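Local coordinates for hypothetical protein SA0798 (Staphylococcus aureus subsp. aureus N315, PDB 1XG8) that is of unknown function but belongs to a thioredoxin-like family and carries a CXXC cysteine pair, consistent with a role in thiol redox chemistry, at residues 13-17 / 52-56; 17-22 / 78-82. One frame throughout, in Å; residues are numbered along the deposited sequence.

In the fold
The two contacts lie on the same side of the chain's centre, with their own centres about 10 Å apart. Interaction 1 pairs strand 8-14 with strand 48-54; the chain running out of the first strand then carries Val17, shared by both contacts, into the CXXC loop of interaction 2. Strand 82-85 borders strand 8-14 on its other side, and a probable hydrogen bond of 2.8 Å from Tyr13 N to Leu82 O joins the contacts directly. Tyr80 is a second bridge, with CD1 3.7 Å from Gly14 CA. Thus the C-terminal ends of the strands in interaction 1 lead to the Cys19, Cys22 and cis-Pro81 site, the probable active site by analogy with thioredoxins.

Interaction 1: 13-17 / 52-56; sequences YGADV and YIDIT
Tyr13 and Ile53 lie side by side on one face of the sheet, pointing the same way. The tyrosine CG sits beside its backbone N (chi1 -64°), which lays the CD1-CE1 side of the ring along the isoleucine; Tyr13 CE1 meets Ile53 CD1 at 3.6 Å, an oblique approach rather than a stack. Branched Ile53 also presents CB and CG2 to Tyr13 CD1. The tyrosine suits this place because its ring joins the apolar layer under helix 64-74, while its hydroxyl reaches a hydrogen bond with Asp66 of that helix.

Between the strands, Gly14 N donates to Ile53 O (2.9 Å) and Gly14 O accepts from Ile55 N (2.8 Å), the second bond being almost collinear with the carbonyl. Asp54 CA adds a C-H...O contact to Gly14 O at 3.2 Å. Ile55 CG1, set between its backbone N and carbonyl carbon (chi1 65°), lies against Gly14 O at 3.5 Å.

Tyr52 works on the reverse face, toward helix 28-42. With CG anti to the backbone N (chi1 172°), it brings its phenol end back alongside the Gly14-Ala15 backbone, Tyr52 OH lying 3.2 Å from Ala15 C; this is no hydrogen bond, since the angles to Ala15 N and O are poor. The bare Gly14 backbone lies against the ring, in a very extended conformation that glycine readily adopts. Small Ala15 fits where the strands end, its CB 4.3 Å from Ile55 CG1. Asp16 salt-bridges Lys29.

These are the C-terminal ends of the two parallel strands of a beta-alpha-beta unit, the opening element of a thioredoxin-like fold.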
loop_
_atom_site.group_PDB
_atom_site.type_symbol
_atom_site.label_atom_id
_atom_site.label_comp_id
_atom_site.label_asym_id
_atom_site.label_seq_id
_atom_site.Cartn_x
_atom_site.Cartn_y
_atom_site.Cartn_z
ATOM N N TYR A 13 -5.443 -0.108 1.092
ATOM C CA TYR A 13 -6.856 0.247 1.042
ATOM C C TYR A 13 -7.453 -0.775 0.081
ATOM O O TYR A 13 -6.880 -1.046 -0.974
ATOM C CB TYR A 13 -7.045 1.661 0.477
ATOM C CG TYR A 13 -6.454 2.744 1.337
ATOM C CD1 TYR A 13 -7.192 3.330 2.361
ATOM C CD2 TYR A 13 -5.142 3.160 1.154
ATOM C CE1 TYR A 13 -6.638 4.308 3.185
ATOM C CE2 TYR A 13 -4.576 4.129 1.967
ATOM C CZ TYR A 13 -5.327 4.702 2.980
ATOM O OH TYR A 13 -4.761 5.669 3.781
ATOM N N GLY A 14 -8.582 -1.359 0.450
ATOM C CA GLY A 14 -9.201 -2.323 -0.431
ATOM C C GLY A 14 -10.528 -2.794 0.108
ATOM O O GLY A 14 -11.185 -2.099 0.878
ATOM N N ALA A 15 -10.930 -3.985 -0.303
ATOM C CA ALA A 15 -12.183 -4.547 0.155
ATOM C C ALA A 15 -12.100 -6.064 0.062
ATOM O O ALA A 15 -11.219 -6.609 -0.602
ATOM C CB ALA A 15 -13.321 -4.017 -0.691
ATOM N N ASP A 16 -13.022 -6.746 0.726
ATOM C CA ASP A 16 -13.030 -8.196 0.713
ATOM C C ASP A 16 -13.608 -8.737 -0.593
ATOM O O ASP A 16 -13.855 -9.936 -0.726
ATOM C CB ASP A 16 -13.826 -8.715 1.912
ATOM C CG ASP A 16 -13.535 -10.170 2.213
ATOM O OD1 ASP A 16 -12.351 -10.569 2.146
ATOM O OD2 ASP A 16 -14.486 -10.912 2.528
ATOM N N VAL A 17 -13.826 -7.845 -1.555
ATOM C CA VAL A 17 -14.364 -8.217 -2.864
ATOM C C VAL A 17 -13.441 -7.611 -3.908
ATOM O O VAL A 17 -12.727 -6.663 -3.607
ATOM C CB VAL A 17 -15.794 -7.682 -3.059
ATOM C CG1 VAL A 17 -16.754 -8.443 -2.158
ATOM C CG2 VAL A 17 -15.838 -6.200 -2.748
ATOM N N TYR A 52 -4.759 -2.385 7.299
ATOM C CA TYR A 52 -5.662 -2.697 6.206
ATOM C C TYR A 52 -6.954 -1.939 6.423
ATOM O O TYR A 52 -7.555 -1.998 7.496
ATOM C CB TYR A 52 -5.952 -4.196 6.149
ATOM C CG TYR A 52 -7.029 -4.580 5.146
ATOM C CD1 TYR A 52 -6.825 -4.433 3.773
ATOM C CD2 TYR A 52 -8.249 -5.107 5.578
ATOM C CE1 TYR A 52 -7.807 -4.805 2.858
ATOM C CE2 TYR A 52 -9.239 -5.482 4.669
ATOM C CZ TYR A 52 -9.010 -5.330 3.313
ATOM O OH TYR A 52 -9.982 -5.720 2.423
ATOM N N ILE A 53 -7.369 -1.219 5.392
ATOM C CA ILE A 53 -8.585 -0.436 5.448
ATOM C C ILE A 53 -9.587 -0.872 4.384
ATOM O O ILE A 53 -9.370 -0.697 3.182
ATOM C CB ILE A 53 -8.266 1.063 5.293
ATOM C CG1 ILE A 53 -7.529 1.544 6.543
ATOM C CG2 ILE A 53 -9.541 1.859 5.050
ATOM C CD1 ILE A 53 -7.042 2.958 6.446
ATOM N N ASP A 54 -10.679 -1.456 4.853
ATOM C CA ASP A 54 -11.757 -1.919 3.991
ATOM C C ASP A 54 -12.586 -0.676 3.660
ATOM O O ASP A 54 -13.240 -0.120 4.540
ATOM C CB ASP A 54 -12.596 -2.933 4.764
ATOM C CG ASP A 54 -13.607 -3.637 3.898
ATOM O OD1 ASP A 54 -14.319 -2.942 3.146
ATOM O OD2 ASP A 54 -13.695 -4.884 3.981
ATOM N N ILE A 55 -12.553 -0.232 2.407
ATOM C CA ILE A 55 -13.297 0.962 2.010
ATOM C C ILE A 55 -14.811 0.807 2.180
ATOM O O ILE A 55 -15.595 1.691 1.825
ATOM C CB ILE A 55 -12.967 1.367 0.547
ATOM C CG1 ILE A 55 -13.432 0.300 -0.429
ATOM C CG2 ILE A 55 -11.462 1.535 0.385
ATOM C CD1 ILE A 55 -13.062 0.617 -1.864
ATOM N N THR A 56 -15.211 -0.327 2.743
ATOM C CA THR A 56 -16.617 -0.628 2.995
ATOM C C THR A 56 -16.932 -0.364 4.466
ATOM O O THR A 56 -17.633 0.588 4.801
ATOM C CB THR A 56 -16.931 -2.113 2.689
ATOM O OG1 THR A 56 -16.979 -2.312 1.273
ATOM C CG2 THR A 56 -18.249 -2.525 3.312
HETATM O O HOH W 1 -14.936 -5.691 1.801
#

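Interaction 2: 17-22 / 78-82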
loop_
_atom_site.group_PDB
_atom_site.type_symbol
_atom_site.label_atom_id
_atom_site.label_comp_id
_atom_site.label_asym_id
_atom_site.label_seq_id
_atom_site.Cartn_x
_atom_site.Cartn_y
_atom_site.Cartn_z
ATOM N N VAL A 17 -13.826 -7.845 -1.555
ATOM C CA VAL A 17 -14.364 -8.217 -2.864
ATOM C C VAL A 17 -13.441 -7.611 -3.908
ATOM O O VAL A 17 -12.727 -6.663 -3.607
ATOM C CB VAL A 17 -15.794 -7.682 -3.059
ATOM C CG1 VAL A 17 -16.754 -8.443 -2.158
ATOM C CG2 VAL A 17 -15.838 -6.200 -2.748
ATOM N N ILE A 18 -13.455 -8.133 -5.131
ATOM C CA ILE A 18 -12.547 -7.623 -6.152
ATOM C C ILE A 18 -12.974 -6.331 -6.848
ATOM O O ILE A 18 -14.158 -6.029 -6.966
ATOM C CB ILE A 18 -12.246 -8.708 -7.249
ATOM C CG1 ILE A 18 -11.798 -10.033 -6.606
ATOM C CG2 ILE A 18 -11.096 -8.228 -8.165
ATOM C CD1 ILE A 18 -12.903 -10.840 -5.939
ATOM N N CYS A 19 -11.972 -5.575 -7.298
ATOM C CA CYS A 19 -12.157 -4.317 -8.012
ATOM C C CYS A 19 -12.457 -4.612 -9.485
ATOM O O CYS A 19 -11.693 -5.299 -10.167
ATOM C CB CYS A 19 -10.886 -3.483 -7.889
ATOM S SG CYS A 19 -10.844 -1.997 -8.889
ATOM N N ALA A 20 -13.583 -4.097 -9.968
ATOM C CA ALA A 20 -14.023 -4.312 -11.344
ATOM C C ALA A 20 -12.963 -4.074 -12.406
ATOM O O ALA A 20 -12.862 -4.844 -13.360
ATOM C CB ALA A 20 -15.225 -3.440 -11.631
ATOM N N SER A 21 -12.181 -3.010 -12.241
ATOM C CA SER A 21 -11.136 -2.654 -13.199
ATOM C C SER A 21 -9.912 -3.568 -13.252
ATOM O O SER A 21 -9.079 -3.442 -14.151
ATOM C CB SER A 21 -10.682 -1.218 -12.957
ATOM O OG SER A 21 -11.733 -0.313 -13.243
ATOM N N CYS A 22 -9.789 -4.475 -12.296
ATOM C CA CYS A 22 -8.676 -5.403 -12.287
ATOM C C CYS A 22 -9.156 -6.699 -11.683
ATOM O O CYS A 22 -8.727 -7.120 -10.608
ATOM C CB CYS A 22 -7.487 -4.835 -11.513
ATOM S SG CYS A 22 -7.906 -3.739 -10.174
ATOM N N LEU A 78 -8.535 5.880 -8.665
ATOM C CA LEU A 78 -7.548 4.871 -8.319
ATOM C C LEU A 78 -8.270 3.546 -8.123
ATOM O O LEU A 78 -9.472 3.522 -7.860
ATOM C CB LEU A 78 -6.812 5.238 -7.026
ATOM C CG LEU A 78 -5.977 6.517 -6.983
ATOM C CD1 LEU A 78 -5.188 6.522 -5.687
ATOM C CD2 LEU A 78 -5.030 6.585 -8.172
ATOM N N PHE A 79 -7.533 2.450 -8.261
ATOM C CA PHE A 79 -8.083 1.112 -8.080
ATOM C C PHE A 79 -7.602 0.597 -6.737
ATOM O O PHE A 79 -6.839 1.260 -6.034
ATOM C CB PHE A 79 -7.573 0.150 -9.162
ATOM C CG PHE A 79 -7.835 0.609 -10.573
ATOM C CD1 PHE A 79 -7.165 0.013 -11.639
ATOM C CD2 PHE A 79 -8.737 1.634 -10.842
ATOM C CE1 PHE A 79 -7.389 0.432 -12.951
ATOM C CE2 PHE A 79 -8.966 2.060 -12.151
ATOM C CZ PHE A 79 -8.291 1.458 -13.204
ATOM N N TYR A 80 -8.055 -0.596 -6.376
ATOM C CA TYR A 80 -7.611 -1.214 -5.139
ATOM C C TYR A 80 -7.391 -2.696 -5.456
ATOM O O TYR A 80 -8.006 -3.242 -6.374
ATOM C CB TYR A 80 -8.641 -1.008 -4.021
ATOM C CG TYR A 80 -9.937 -1.739 -4.240
ATOM C CD1 TYR A 80 -10.061 -3.096 -3.923
ATOM C CD2 TYR A 80 -11.037 -1.085 -4.785
ATOM C CE1 TYR A 80 -11.244 -3.777 -4.143
ATOM C CE2 TYR A 80 -12.227 -1.760 -5.012
ATOM C CZ TYR A 80 -12.321 -3.105 -4.688
ATOM O OH TYR A 80 -13.500 -3.764 -4.915
ATOM N N PRO A 81 -6.503 -3.365 -4.706
ATOM C CA PRO A 81 -5.716 -2.807 -3.598
ATOM C C PRO A 81 -4.917 -1.548 -3.913
ATOM O O PRO A 81 -4.385 -1.397 -5.005
ATOM C CB PRO A 81 -4.799 -3.967 -3.208
ATOM C CG PRO A 81 -4.611 -4.698 -4.514
ATOM C CD PRO A 81 -6.028 -4.719 -5.047
ATOM N N LEU A 82 -4.864 -0.641 -2.943
ATOM C CA LEU A 82 -4.081 0.580 -3.073
ATOM C C LEU A 82 -3.061 0.514 -1.943
ATOM O O LEU A 82 -3.418 0.265 -0.789
ATOM C CB LEU A 82 -4.952 1.830 -2.913
ATOM C CG LEU A 82 -4.206 3.175 -2.819
ATOM C CD1 LEU A 82 -3.583 3.547 -4.151
ATOM C CD2 LEU A 82 -5.184 4.257 -2.394
HETATM O O HOH W 2 -9.258 -5.871 -6.107
#
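A CXXC motif, Cys19-Ala20-Ser21-Cys22, here faces the loop that holds a cis-proline, Pro81, the pairing that marks the active site of thioredoxin-like proteins. Two aromatic rings receive it. Cys19 CB stands over the centre of the Tyr80 ring face, 3.6 Å from the centroid, and Ser21 CB does the same to Phe79; both are CH-pi contacts, and the small Cys and Ser let the CB itself settle over the ring centre at contact distance.

The Cys19 thiol is anti to its backbone N (chi1 172°). Its SG lies over the Tyr80 face, 4.5 Å from the centroid, and oblique to the Phe79 ring, where the atom nearest to Cys19 SG is Phe79 CB at 3.9 Å. Cys22 SG lies 4.0 Å from Phe79 CB. The two sulfurs are 3.6 Å apart (Cys19 SG to Cys22 SG); no disulfide is modelled between them, consistent with a reduced pair. By analogy with thioredoxins it may cycle between thiol and disulfide, with the cis peptide bond before Pro81 setting the Tyr80 carbonyl beside it. A water ties that carbonyl to the loop, accepting from Cys19 N and donating to Tyr80 O.

At the far end of the tyrosine, Val17 O lies in plane at the ring edge. Tyr80 OH is 3.3 Å from Val17 O and 3.1 Å from Ile18 O, and its proton cannot be assigned to either. On the face opposite Cys19 lie Ala15 and Ile55; Tyr80 also touches Ile73 of helix 64-74.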